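BSU-2delta mutant (Bacillus subtilis, PDB 6W5F) probably hydrolyses the beta-lactam ring of penicillin-type antibiotics, as a serine beta-lactamase related to penicillin-binding proteins. Local coordinates at residues T73-F78 against G216-L221; Y128-A133 against G158-W163; H53-D58 against F178-A183; E109-D114 against R122-W127. All blocks are in the same frame, centred on the assembly; numbering follows the deposited sequence. Where two conformers were deposited one is given.

Interaction 1. Residues T73-F78 against G216-L221; sequences TPQSTF and GTDMGL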
loop_
_atom_site.group_PDB
_atom_site.type_symbol
_atom_site.label_atom_id
_atom_site.label_comp_id
_atom_site.label_asym_id
_atom_site.label_seq_id
_atom_site.Cartn_x
_atom_site.Cartn_y
_atom_site.Cartn_z
ATOM N N THR B 73 -6.573 -10.524 -3.102
ATOM C CA THR B 73 -7.231 -9.513 -2.288
ATOM C C THR B 73 -6.193 -8.523 -1.756
ATOM O O THR B 73 -5.095 -8.927 -1.351
ATOM C CB THR B 73 -8.010 -10.169 -1.143
ATOM O OG1 THR B 73 -7.118 -10.832 -0.235
ATOM C CG2 THR B 73 -9.015 -11.177 -1.706
ATOM N N PRO B 74 -6.497 -7.219 -1.752
ATOM C CA PRO B 74 -5.480 -6.233 -1.354
ATOM C C PRO B 74 -5.267 -6.129 0.148
ATOM O O PRO B 74 -4.230 -5.601 0.570
ATOM C CB PRO B 74 -6.028 -4.913 -1.927
ATOM C CG PRO B 74 -7.532 -5.121 -1.949
ATOM C CD PRO B 74 -7.710 -6.587 -2.308
ATOM N N GLN B 75 -6.205 -6.599 0.963
ATOM C CA GLN B 75 -6.108 -6.459 2.421
ATOM C C GLN B 75 -5.932 -4.976 2.755
ATOM O O GLN B 75 -6.452 -4.104 2.043
ATOM C CB GLN B 75 -5.009 -7.360 2.970
ATOM C CG GLN B 75 -5.182 -8.820 2.626
ATOM C CD GLN B 75 -6.568 -9.335 2.982
ATOM O OE1 GLN B 75 -7.393 -9.577 2.102
ATOM N NE2 GLN B 75 -6.832 -9.498 4.279
ATOM N N SER B 76 -5.181 -4.670 3.820
ATOM C CA SER B 76 -5.060 -3.272 4.219
ATOM C C SER B 76 -4.212 -2.430 3.277
ATOM O O SER B 76 -4.135 -1.214 3.502
ATOM C CB SER B 76 -4.505 -3.164 5.636
ATOM O OG SER B 76 -5.476 -3.584 6.589
ATOM N N THR B 77 -3.603 -2.982 2.221
ATOM C CA THR B 77 -3.024 -2.057 1.242
ATOM C C THR B 77 -4.097 -1.199 0.583
ATOM O O THR B 77 -3.776 -0.149 0.011
ATOM C CB THR B 77 -2.216 -2.775 0.143
ATOM O OG1 THR B 77 -3.092 -3.517 -0.721
ATOM C CG2 THR B 77 -1.116 -3.657 0.737
ATOM N N PHE B 78 -5.369 -1.594 0.689
ATOM C CA PHE B 78 -6.437 -0.761 0.154
ATOM C C PHE B 78 -6.630 0.519 0.966
ATOM O O PHE B 78 -7.245 1.458 0.455
ATOM C CB PHE B 78 -7.760 -1.539 0.095
ATOM C CG PHE B 78 -8.843 -0.783 -0.614
ATOM C CD1 PHE B 78 -8.821 -0.661 -1.998
ATOM C CD2 PHE B 78 -9.853 -0.147 0.099
ATOM C CE1 PHE B 78 -9.790 0.068 -2.662
ATOM C CE2 PHE B 78 -10.828 0.600 -0.567
ATOM C CZ PHE B 78 -10.799 0.693 -1.949
ATOM N N GLY B 216 -0.128 -5.440 4.085
ATOM C CA GLY B 216 -1.397 -6.141 4.122
ATOM C C GLY B 216 -1.159 -7.582 4.510
ATOM O O GLY B 216 -0.146 -8.157 4.109
ATOM N N THR B 217 -2.055 -8.181 5.300
ATOM C CA THR B 217 -1.857 -9.546 5.767
ATOM C C THR B 217 -3.183 -10.290 5.817
ATOM O O THR B 217 -4.237 -9.714 6.103
ATOM C CB THR B 217 -1.201 -9.585 7.156
ATOM O OG1 THR B 217 -0.059 -8.725 7.176
ATOM C CG2 THR B 217 -0.750 -10.992 7.499
ATOM N N ASP B 218 -3.109 -11.583 5.517
ATOM C CA ASP B 218 -4.178 -12.543 5.762
ATOM C C ASP B 218 -3.494 -13.886 5.975
ATOM O O ASP B 218 -2.261 -13.978 5.957
ATOM C CB ASP B 218 -5.199 -12.580 4.615
ATOM C CG ASP B 218 -6.458 -13.373 4.969
ATOM O OD1 ASP B 218 -6.652 -13.683 6.167
ATOM O OD2 ASP B 218 -7.245 -13.695 4.048
ATOM N N MET B 219 -4.295 -14.925 6.202
ATOM C CA MET B 219 -3.763 -16.280 6.257
ATOM C C MET B 219 -3.050 -16.595 4.952
ATOM O O MET B 219 -3.673 -16.613 3.884
ATOM C CB MET B 219 -4.896 -17.281 6.510
ATOM C CG MET B 219 -4.467 -18.688 6.956
ATOM S SD MET B 219 -3.606 -19.737 5.751
ATOM C CE MET B 219 -4.846 -19.912 4.466
ATOM N N GLY B 220 -1.739 -16.808 5.033
ATOM C CA GLY B 220 -0.970 -17.205 3.865
ATOM C C GLY B 220 -0.924 -16.178 2.755
ATOM O O GLY B 220 -0.812 -16.548 1.581
ATOM N N LEU B 221 -1.017 -14.893 3.090
ATOM C CA LEU B 221 -0.959 -13.832 2.095
ATOM C C LEU B 221 -0.406 -12.582 2.755
ATOM O O LEU B 221 -0.917 -12.157 3.796
ATOM C CB LEU B 221 -2.339 -13.543 1.497
ATOM C CG LEU B 221 -2.414 -12.285 0.629
ATOM C CD1 LEU B 221 -1.506 -12.431 -0.570
ATOM C CD2 LEU B 221 -3.845 -12.006 0.190
HETATM O O HOH W 1 -4.173 -6.436 6.169
#
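Gln75 reaches across to the strand end 216-218, its side chain lying over the backbone of Gly216 and Thr217. CG stands beside the backbone N (chi1 -57°) and the chain bends again at chi2, which brings the amide back against the strand. There Gln75 NE2 donates to Thr217 O at 3.2 Å, arriving from above the carbonyl plane, 44° out of it, rather than along a lone pair. The same amide crosses the side chain of Asp218 at a slant, with its plane only 12° from that of the carboxylate; the touch is made by Asp218 CB, 3.5 Å from Gln75 NE2. The other end of the amide is fixed by Thr73, whose OG1 donates to Gln75 OE1 at 2.7 Å while Leu221 CD2 packs 3.5 Å from that hydroxyl. OE1 also accepts from the backbone N of Gln165. Nearer the backbone, Gln75 CB rests 4.0 Å from Gly216 CA, and water 1 accepts from Ser76 N and Thr217 N, bridging the two backbones. Ser76 opens the S-T-F-K motif and Gly216 closes the K-T-G motif of serine beta-lactamases, so the contact joins two walls of the probable active site, where Ser76 OG is hydrogen-bonded to a malonate ion. With donors on OE1 and an acceptor for NE2, the amide is held in one flip state and ties the two motifs together.

Interaction 2. Residues Y128-A133 against G158-W163; sequences YYQALA and GIDQFW
Gln130 swings out from helix 126-136 and lays its extended side chain across Asp160. Its CG sits opposite the carbonyl carbon (chi1 -72°) and the chain then runs straight, carrying Gln130 NE2 to Asp160 O, to which it donates at 3.1 Å with an N-H...O angle of 150°. Asp160 CG lies between its own N and carbonyl carbon (chi1 65°); Asp160 CB touches Gln130 CB at 3.8 Å, and its OD2 turns to a salt bridge with Arg134, one residue beyond 128-133. Trp163 directs its indole at the helix. The six-membered end meets the methyl of the next helical turn, with Trp163 CH2 3.7 Å from Ala133 CB at an oblique approach, while Gln130 CA lies at the edge of the ring. Ala133 CB also presses on Ile159 O at 3.3 Å, and Ile159 CG1 lies 3.6 Å from Ala133 O. Trp163 CE3 in turn covers a face of the Phe162 ring. The loop is thus fastened to this part of the helix by one hydrogen bond from the Gln130 amide at its more polar margin, while the indole of Trp163, the Ala133 methyl and the helix backbone make the apolar part.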
loop_
_atom_site.group_PDB
_atom_site.type_symbol
_atom_site.label_atom_id
_atom_site.label_comp_id
_atom_site.label_asym_id
_atom_site.label_seq_id
_atom_site.Cartn_x
_atom_site.Cartn_y
_atom_site.Cartn_z
ATOM N N TYR B 128 -11.780 1.996 11.752
ATOM C CA TYR B 128 -11.648 3.367 11.263
ATOM C C TYR B 128 -11.917 3.434 9.766
ATOM O O TYR B 128 -12.766 4.217 9.301
ATOM C CB TYR B 128 -10.258 3.947 11.577
ATOM C CG TYR B 128 -10.184 5.432 11.242
ATOM C CD1 TYR B 128 -10.178 5.875 9.915
ATOM C CD2 TYR B 128 -10.154 6.392 12.246
ATOM C CE1 TYR B 128 -10.148 7.223 9.611
ATOM C CE2 TYR B 128 -10.109 7.739 11.954
ATOM C CZ TYR B 128 -10.122 8.150 10.637
ATOM O OH TYR B 128 -10.114 9.488 10.336
ATOM N N TYR B 129 -11.184 2.641 8.989
ATOM C CA TYR B 129 -11.348 2.715 7.543
ATOM C C TYR B 129 -12.654 2.077 7.095
ATOM O O TYR B 129 -13.142 2.398 6.004
ATOM C CB TYR B 129 -10.131 2.089 6.838
ATOM C CG TYR B 129 -8.986 3.090 6.729
ATOM C CD1 TYR B 129 -8.142 3.343 7.809
ATOM C CD2 TYR B 129 -8.796 3.825 5.572
ATOM C CE1 TYR B 129 -7.125 4.291 7.722
ATOM C CE2 TYR B 129 -7.793 4.766 5.478
ATOM C CZ TYR B 129 -6.960 4.996 6.549
ATOM O OH TYR B 129 -5.973 5.941 6.460
ATOM N N GLN B 130 -13.256 1.212 7.923
ATOM C CA GLN B 130 -14.611 0.760 7.626
ATOM C C GLN B 130 -15.603 1.913 7.726
ATOM O O GLN B 130 -16.462 2.071 6.853
ATOM C CB GLN B 130 -14.999 -0.374 8.566
ATOM C CG GLN B 130 -14.261 -1.661 8.244
ATOM C CD GLN B 130 -14.662 -2.783 9.168
ATOM O OE1 GLN B 130 -14.700 -2.613 10.390
ATOM N NE2 GLN B 130 -14.964 -3.943 8.597
ATOM N N ALA B 131 -15.481 2.748 8.768
ATOM C CA ALA B 131 -16.362 3.910 8.875
ATOM C C ALA B 131 -16.153 4.853 7.700
ATOM O O ALA B 131 -17.120 5.402 7.152
ATOM C CB ALA B 131 -16.121 4.642 10.197
ATOM N N LEU B 132 -14.892 5.053 7.305
ATOM C CA LEU B 132 -14.612 5.902 6.153
ATOM C C LEU B 132 -15.268 5.350 4.896
ATOM O O LEU B 132 -15.864 6.101 4.119
ATOM C CB LEU B 132 -13.100 6.030 5.971
ATOM C CG LEU B 132 -12.637 6.853 4.766
ATOM C CD1 LEU B 132 -13.356 8.203 4.740
ATOM C CD2 LEU B 132 -11.120 7.023 4.821
ATOM N N ALA B 133 -15.150 4.041 4.665
ATOM C CA ALA B 133 -15.742 3.457 3.464
ATOM C C ALA B 133 -17.250 3.677 3.424
ATOM O O ALA B 133 -17.816 3.978 2.362
ATOM C CB ALA B 133 -15.412 1.966 3.392
ATOM N N GLY B 158 -19.327 -6.054 -0.052
ATOM C CA GLY B 158 -19.844 -5.203 1.006
ATOM C C GLY B 158 -19.061 -3.910 1.133
ATOM O O GLY B 158 -17.837 -3.938 1.044
ATOM N N ILE B 159 -19.755 -2.788 1.365
ATOM C CA ILE B 159 -19.136 -1.464 1.282
ATOM C C ILE B 159 -17.975 -1.315 2.257
ATOM O O ILE B 159 -17.019 -0.586 1.972
ATOM C CB ILE B 159 -20.197 -0.364 1.501
ATOM C CG1 ILE B 159 -19.614 1.038 1.300
ATOM C CG2 ILE B 159 -20.855 -0.484 2.894
ATOM C CD1 ILE B 159 -18.892 1.251 -0.026
ATOM N N ASP B 160 -18.026 -1.972 3.418
ATOM C CA ASP B 160 -16.927 -1.859 4.368
ATOM C C ASP B 160 -16.225 -3.194 4.598
ATOM O O ASP B 160 -15.525 -3.363 5.602
ATOM C CB ASP B 160 -17.396 -1.220 5.683
ATOM C CG ASP B 160 -18.405 -2.054 6.449
ATOM O OD1 ASP B 160 -18.778 -3.166 6.020
ATOM O OD2 ASP B 160 -18.828 -1.560 7.524
ATOM N N GLN B 161 -16.345 -4.120 3.645
ATOM C CA GLN B 161 -15.660 -5.402 3.749
ATOM C C GLN B 161 -14.958 -5.839 2.473
ATOM O O GLN B 161 -14.194 -6.806 2.530
ATOM C CB GLN B 161 -16.637 -6.515 4.162
ATOM C CG GLN B 161 -17.140 -6.423 5.592
ATOM C CD GLN B 161 -16.176 -7.022 6.602
ATOM O OE1 GLN B 161 -15.231 -7.715 6.235
ATOM N NE2 GLN B 161 -16.417 -6.760 7.883
ATOM N N PHE B 162 -15.140 -5.141 1.346
ATOM C CA PHE B 162 -14.752 -5.696 0.052
ATOM C C PHE B 162 -13.246 -5.859 -0.133
ATOM O O PHE B 162 -12.836 -6.623 -1.018
ATOM C CB PHE B 162 -15.341 -4.841 -1.085
ATOM C CG PHE B 162 -14.833 -3.419 -1.128
ATOM C CD1 PHE B 162 -13.608 -3.117 -1.713
ATOM C CD2 PHE B 162 -15.598 -2.379 -0.606
ATOM C CE1 PHE B 162 -13.155 -1.804 -1.771
ATOM C CE2 PHE B 162 -15.149 -1.064 -0.659
ATOM C CZ PHE B 162 -13.925 -0.772 -1.237
ATOM N N TRP B 163 -12.415 -5.170 0.653
ATOM C CA TRP B 163 -10.968 -5.302 0.507
ATOM C C TRP B 163 -10.367 -6.367 1.420
ATOM O O TRP B 163 -9.151 -6.590 1.368
ATOM C CB TRP B 163 -10.276 -3.949 0.757
ATOM C CG TRP B 163 -10.440 -3.382 2.143
ATOM C CD1 TRP B 163 -9.582 -3.535 3.197
ATOM C CD2 TRP B 163 -11.510 -2.547 2.614
ATOM N NE1 TRP B 163 -10.053 -2.852 4.297
ATOM C CE2 TRP B 163 -11.238 -2.245 3.966
ATOM C CE3 TRP B 163 -12.673 -2.031 2.029
ATOM C CZ2 TRP B 163 -12.081 -1.442 4.736
ATOM C CZ3 TRP B 163 -13.511 -1.235 2.805
ATOM C CH2 TRP B 163 -13.208 -0.950 4.140
#

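Interaction 3. Residues H53-D58 against F178-A183; sequences HDLQKD and FLEKLA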
loop_
_atom_site.group_PDB
_atom_site.type_symbol
_atom_site.label_atom_id
_atom_site.label_comp_id
_atom_site.label_asym_id
_atom_site.label_seq_id
_atom_site.Cartn_x
_atom_site.Cartn_y
_atom_site.Cartn_z
ATOM N N HIS B 53 10.431 -0.617 -9.619
ATOM C CA HIS B 53 10.369 0.272 -10.766
ATOM C C HIS B 53 11.224 1.508 -10.512
ATOM O O HIS B 53 11.025 2.223 -9.525
ATOM C CB HIS B 53 8.933 0.673 -11.082
ATOM C CG HIS B 53 8.846 1.637 -12.216
ATOM N ND1 HIS B 53 8.879 1.234 -13.536
ATOM C CD2 HIS B 53 8.759 2.988 -12.236
ATOM C CE1 HIS B 53 8.811 2.295 -14.320
ATOM N NE2 HIS B 53 8.745 3.373 -13.556
ATOM N N ASP B 54 12.183 1.736 -11.401
ATOM C CA ASP B 54 13.068 2.894 -11.375
ATOM C C ASP B 54 12.331 4.063 -12.016
ATOM O O ASP B 54 12.109 4.067 -13.228
ATOM C CB ASP B 54 14.337 2.520 -12.140
ATOM C CG ASP B 54 15.385 3.620 -12.182
ATOM O OD1 ASP B 54 15.055 4.814 -12.038
ATOM O OD2 ASP B 54 16.564 3.267 -12.418
ATOM N N LEU B 55 11.940 5.053 -11.205
ATOM C CA LEU B 55 11.135 6.159 -11.728
ATOM C C LEU B 55 11.926 7.029 -12.704
ATOM O O LEU B 55 11.405 7.411 -13.761
ATOM C CB LEU B 55 10.598 6.994 -10.567
ATOM C CG LEU B 55 9.365 6.376 -9.877
ATOM C CD1 LEU B 55 9.150 6.927 -8.455
ATOM C CD2 LEU B 55 8.096 6.522 -10.727
ATOM N N GLN B 56 13.181 7.353 -12.373
ATOM C CA GLN B 56 13.991 8.195 -13.254
ATOM C C GLN B 56 14.198 7.562 -14.623
ATOM O O GLN B 56 14.138 8.250 -15.650
ATOM C CB GLN B 56 15.345 8.483 -12.608
ATOM C CG GLN B 56 15.281 9.567 -11.545
ATOM C CD GLN B 56 16.649 9.972 -11.034
ATOM O OE1 GLN B 56 17.662 9.363 -11.379
ATOM N NE2 GLN B 56 16.684 11.017 -10.208
ATOM N N LYS B 57 14.475 6.262 -14.662
ATOM C CA LYS B 57 14.853 5.625 -15.913
ATOM C C LYS B 57 13.715 4.853 -16.559
ATOM O O LYS B 57 13.877 4.390 -17.698
ATOM C CB LYS B 57 16.045 4.693 -15.689
ATOM C CG LYS B 57 17.290 5.434 -15.256
ATOM C CD LYS B 57 18.534 4.615 -15.452
ATOM C CE LYS B 57 19.767 5.495 -15.335
ATOM N NZ LYS B 57 21.016 4.769 -15.717
ATOM N N ASP B 58 12.578 4.716 -15.871
ATOM C CA ASP B 58 11.405 4.027 -16.404
ATOM C C ASP B 58 11.738 2.584 -16.787
ATOM O O ASP B 58 11.491 2.136 -17.906
ATOM C CB ASP B 58 10.817 4.795 -17.587
ATOM C CG ASP B 58 9.413 4.344 -17.946
ATOM O OD1 ASP B 58 8.770 3.635 -17.143
ATOM O OD2 ASP B 58 8.958 4.696 -19.049
ATOM N N PHE B 178 -0.669 1.441 -10.114
ATOM C CA PHE B 178 -1.374 2.427 -9.306
ATOM C C PHE B 178 -0.394 3.261 -8.494
ATOM O O PHE B 178 -0.488 4.496 -8.449
ATOM C CB PHE B 178 -2.371 1.725 -8.382
ATOM C CG PHE B 178 -2.915 2.626 -7.319
ATOM C CD1 PHE B 178 -3.730 3.688 -7.659
ATOM C CD2 PHE B 178 -2.579 2.434 -5.989
ATOM C CE1 PHE B 178 -4.210 4.546 -6.686
ATOM C CE2 PHE B 178 -3.069 3.274 -5.007
ATOM C CZ PHE B 178 -3.878 4.341 -5.357
ATOM N N LEU B 179 0.562 2.601 -7.842
ATOM C CA LEU B 179 1.462 3.318 -6.948
ATOM C C LEU B 179 2.431 4.195 -7.725
ATOM O O LEU B 179 2.909 5.207 -7.198
ATOM C CB LEU B 179 2.209 2.323 -6.063
ATOM C CG LEU B 179 1.287 1.648 -5.039
ATOM C CD1 LEU B 179 1.980 0.428 -4.457
ATOM C CD2 LEU B 179 0.862 2.619 -3.938
ATOM N N GLU B 180 2.746 3.813 -8.962
ATOM C CA GLU B 180 3.539 4.684 -9.824
ATOM C C GLU B 180 2.804 5.987 -10.124
ATOM O O GLU B 180 3.405 7.071 -10.081
ATOM C CB GLU B 180 3.904 3.946 -11.113
ATOM C CG GLU B 180 4.951 4.660 -11.958
ATOM C CD GLU B 180 5.322 3.897 -13.222
ATOM O OE1 GLU B 180 5.310 2.644 -13.206
ATOM O OE2 GLU B 180 5.624 4.564 -14.234
ATOM N N LYS B 181 1.503 5.911 -10.425
ATOM C CA LYS B 181 0.718 7.134 -10.602
ATOM C C LYS B 181 0.718 7.977 -9.328
ATOM O O LYS B 181 0.839 9.209 -9.385
ATOM C CB LYS B 181 -0.719 6.797 -11.007
ATOM C CG LYS B 181 -0.882 6.084 -12.358
ATOM C CD LYS B 181 -2.324 5.560 -12.488
ATOM C CE LYS B 181 -2.535 4.713 -13.729
ATOM N NZ LYS B 181 -3.877 4.028 -13.696
ATOM N N LEU B 182 0.588 7.337 -8.162
ATOM C CA LEU B 182 0.606 8.099 -6.916
ATOM C C LEU B 182 1.973 8.733 -6.673
ATOM O O LEU B 182 2.063 9.915 -6.312
ATOM C CB LEU B 182 0.208 7.198 -5.750
ATOM C CG LEU B 182 0.246 7.850 -4.362
ATOM C CD1 LEU B 182 -0.680 9.064 -4.292
ATOM C CD2 LEU B 182 -0.135 6.830 -3.280
ATOM N N ALA B 183 3.058 7.971 -6.873
ATOM C CA ALA B 183 4.391 8.536 -6.662
ATOM C C ALA B 183 4.623 9.744 -7.564
ATOM O O ALA B 183 5.180 10.763 -7.125
ATOM C CB ALA B 183 5.471 7.479 -6.911
HETATM O O HOH W 2 6.185 3.869 -16.546
#
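Glu180 extends fully from helix 172-184, CG trans to its backbone N (chi1 -169°) and the chain extended beyond CG, while His53 likewise turns CG trans to its N (chi1 177°), so that carboxylate and imidazole come together as stacked plates. Their planes differ by 17°, and Glu180 OE1 sits over the centre of the ring, 3.5 Å from His53 NE2. No N-H is used across this face: His53 ND1 is hydrogen-bonded to Thr60 OG1, and Glu180 OE2 forms a salt bridge with Lys184. Leu55 slides past Glu180 in the opposite direction, its CD2 3.9 Å from Glu180 CG and its CD1 4.0 Å from Ala183 CB. Water 2 donates to both Asp58 OD1 and Glu180 OE2, and probably eases the proximity of the two acids, whose oxygens are 4.4 Å apart. Asp54 OD1 accepts from Lys57 N, an Asx motif that shapes the turn. The arrangement belongs to the helix-on-sheet packing of the beta-lactamase fold, here at the hairpin turn joining strands 48-54 and 59-63.

Interaction 4. Residues E109-D114 against R122-W127; sequences ESWNRD and RESAIW
The loop leading into helix 126-136 is buttressed by the short 3-10 segment that starts at Glu109, through Ser110 and Trp111. The Ser110 hydroxyl works both ways: OG donates to Glu123 OE2 at 2.8 Å, using the anti lone pair of that oxygen, and accepts from Ala125 N at 2.9 Å. Its first torsion, trans to the backbone N (chi1 159°), aims it at the opposing loop. Trp111 NE1 donates to Ser124 OG at 2.8 Å, nearly straight at 168°, with the oxygen close to the indole plane. Ser124-Ala125-Ile126 probably corresponds to the S-x-V motif of class D relatives, whose serine lines the active site; here Ser124 O also accepts from Lys79 NZ, of the S-T-F-K motif. Ile126 lies alongside Trp111, pointing the same way, and places CG2 over one face of the indole, 3.6 Å from the centroid of the six-membered ring, a CH-pi contact. The second tryptophan answers from the helix: Trp127 NE1 donates to Trp111 O at 2.8 Å, and its CZ2 edge faces Arg113 O at 3.3 Å, both oxygens near the ring plane. At the outer margin Arg113 NH1 and Glu123 OE1 form only a long salt bridge at 3.9 Å, the oxygen well out of the guanidinium plane; water 3 closes the gap, accepting from NH1 and donating to OE1.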
loop_
_atom_site.group_PDB
_atom_site.type_symbol
_atom_site.label_atom_id
_atom_site.label_comp_id
_atom_site.label_asym_id
_atom_site.label_seq_id
_atom_site.Cartn_x
_atom_site.Cartn_y
_atom_site.Cartn_z
ATOM N N GLU B 109 -5.727 -5.159 20.728
ATOM C CA GLU B 109 -5.508 -3.904 21.445
ATOM C C GLU B 109 -5.373 -2.711 20.511
ATOM O O GLU B 109 -5.628 -1.577 20.940
ATOM C CB GLU B 109 -4.275 -4.001 22.341
ATOM C CG GLU B 109 -4.617 -4.241 23.817
ATOM C CD GLU B 109 -5.446 -3.115 24.423
ATOM O OE1 GLU B 109 -4.928 -1.981 24.530
ATOM O OE2 GLU B 109 -6.619 -3.361 24.784
ATOM N N SER B 110 -4.978 -2.929 19.252
ATOM C CA SER B 110 -5.008 -1.841 18.282
ATOM C C SER B 110 -6.419 -1.295 18.122
ATOM O O SER B 110 -6.603 -0.105 17.860
ATOM C CB SER B 110 -4.467 -2.321 16.929
ATOM O OG SER B 110 -4.891 -1.491 15.856
ATOM N N TRP B 111 -7.428 -2.143 18.308
ATOM C CA TRP B 111 -8.807 -1.728 18.093
ATOM C C TRP B 111 -9.395 -0.952 19.262
ATOM O O TRP B 111 -10.489 -0.396 19.112
ATOM C CB TRP B 111 -9.688 -2.946 17.823
ATOM C CG TRP B 111 -9.298 -3.766 16.618
ATOM C CD1 TRP B 111 -8.242 -3.553 15.754
ATOM C CD2 TRP B 111 -9.970 -4.937 16.145
ATOM N NE1 TRP B 111 -8.234 -4.521 14.780
ATOM C CE2 TRP B 111 -9.280 -5.383 14.998
ATOM C CE3 TRP B 111 -11.093 -5.653 16.583
ATOM C CZ2 TRP B 111 -9.678 -6.511 14.285
ATOM C CZ3 TRP B 111 -11.484 -6.778 15.871
ATOM C CH2 TRP B 111 -10.780 -7.193 14.736
ATOM N N ASN B 112 -8.700 -0.890 20.400
ATOM C CA ASN B 112 -9.290 -0.364 21.626
ATOM C C ASN B 112 -8.707 0.989 22.029
ATOM O O ASN B 112 -8.293 1.175 23.184
ATOM C CB ASN B 112 -9.115 -1.367 22.771
ATOM C CG ASN B 112 -9.746 -2.723 22.477
ATOM O OD1 ASN B 112 -10.780 -2.822 21.817
ATOM N ND2 ASN B 112 -9.120 -3.781 22.985
ATOM N N ARG B 113 -8.692 1.942 21.093
ATOM C CA ARG B 113 -8.248 3.302 21.377
ATOM C C ARG B 113 -8.781 4.224 20.292
ATOM O O ARG B 113 -9.158 3.773 19.205
ATOM C CB ARG B 113 -6.725 3.409 21.457
ATOM C CG ARG B 113 -6.022 3.112 20.143
ATOM C CD ARG B 113 -4.571 3.588 20.168
ATOM N NE ARG B 113 -3.739 2.726 20.996
ATOM C CZ ARG B 113 -2.429 2.567 20.831
ATOM N NH1 ARG B 113 -1.792 3.218 19.863
ATOM N NH2 ARG B 113 -1.754 1.757 21.634
ATOM N N ASP B 114 -8.779 5.525 20.585
ATOM C CA ASP B 114 -9.151 6.512 19.572
ATOM C C ASP B 114 -8.128 6.489 18.445
ATOM O O ASP B 114 -6.944 6.230 18.673
ATOM C CB ASP B 114 -9.207 7.923 20.162
ATOM C CG ASP B 114 -10.299 8.103 21.198
ATOM O OD1 ASP B 114 -11.279 7.329 21.209
ATOM O OD2 ASP B 114 -10.168 9.054 22.002
ATOM N N ARG B 122 -1.176 2.984 9.983
ATOM C CA ARG B 122 0.021 2.304 10.458
ATOM C C ARG B 122 -0.261 1.052 11.271
ATOM O O ARG B 122 0.689 0.407 11.721
ATOM C CB ARG B 122 0.856 3.244 11.310
ATOM C CG ARG B 122 1.460 4.380 10.565
ATOM C CD ARG B 122 2.556 4.929 11.417
ATOM N NE ARG B 122 2.892 6.292 11.065
ATOM C CZ ARG B 122 3.257 7.206 11.951
ATOM N NH1 ARG B 122 3.331 6.892 13.240
ATOM N NH2 ARG B 122 3.557 8.426 11.542
ATOM N N GLU B 123 -1.525 0.718 11.507
ATOM C CA GLU B 123 -1.875 -0.442 12.315
ATOM C C GLU B 123 -3.275 -0.883 11.926
ATOM O O GLU B 123 -3.922 -0.266 11.081
ATOM C CB GLU B 123 -1.782 -0.135 13.809
ATOM C CG GLU B 123 -2.643 1.019 14.242
ATOM C CD GLU B 123 -2.502 1.303 15.714
ATOM O OE1 GLU B 123 -1.786 2.263 16.063
ATOM O OE2 GLU B 123 -3.101 0.555 16.521
ATOM N N SER B 124 -3.743 -1.960 12.550
ATOM C CA SER B 124 -4.981 -2.596 12.104
ATOM C C SER B 124 -6.175 -1.654 12.224
ATOM O O SER B 124 -6.791 -1.314 11.209
ATOM C CB SER B 124 -5.239 -3.884 12.888
ATOM O OG SER B 124 -6.532 -4.389 12.607
ATOM N N ALA B 125 -6.494 -1.220 13.448
ATOM C CA ALA B 125 -7.524 -0.196 13.711
ATOM C C ALA B 125 -8.733 -0.353 12.782
ATOM O O ALA B 125 -9.219 0.607 12.174
ATOM C CB ALA B 125 -6.926 1.201 13.597
ATOM N N ILE B 126 -9.232 -1.593 12.703
ATOM C CA ILE B 126 -10.016 -2.035 11.549
ATOM C C ILE B 126 -11.241 -1.153 11.344
ATOM O O ILE B 126 -11.656 -0.888 10.204
ATOM C CB ILE B 126 -10.402 -3.518 11.714
ATOM C CG1 ILE B 126 -10.953 -4.089 10.408
ATOM C CG2 ILE B 126 -11.399 -3.711 12.860
ATOM C CD1 ILE B 126 -11.162 -5.592 10.468
ATOM N N TRP B 127 -11.839 -0.687 12.434
ATOM C CA TRP B 127 -13.116 -0.005 12.315
ATOM C C TRP B 127 -12.984 1.400 11.745
ATOM O O TRP B 127 -13.994 1.945 11.282
ATOM C CB TRP B 127 -13.825 0.029 13.673
ATOM C CG TRP B 127 -12.988 0.472 14.832
ATOM C CD1 TRP B 127 -12.394 -0.327 15.762
ATOM C CD2 TRP B 127 -12.665 1.826 15.198
ATOM N NE1 TRP B 127 -11.722 0.436 16.684
ATOM C CE2 TRP B 127 -11.883 1.762 16.369
ATOM C CE3 TRP B 127 -12.998 3.080 14.675
ATOM C CZ2 TRP B 127 -11.385 2.903 17.000
ATOM C CZ3 TRP B 127 -12.511 4.215 15.308
ATOM C CH2 TRP B 127 -11.708 4.117 16.457
HETATM O O HOH W 3 -2.207 4.591 17.651
#

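How the interactions relate
Interactions 1 and 4 lie at or near the probable active site, and interaction 2 adjoins them, with centres 14 to 16 Å apart, whereas interaction 3 lies 22 to 31 Å from them. Interactions 1 and 2 touch directly, where Phe78 and Gln75 meet Phe162 and Trp163. Interactions 2 and 4 share helix 126-136 and follow one another in the chain, 4 closing before 2 opens; both are nested in the loops closed by interactions 1 and 3, which themselves cross. Interactions 1 and 3 both reach the six-stranded sheet, on opposite sides of the chain's centre. The first joins its 209-218 strand to the S-T-F-K segment; the other joins its 48-54 strand to helix 172-184. Sheet and helical region are thereby linked at two places.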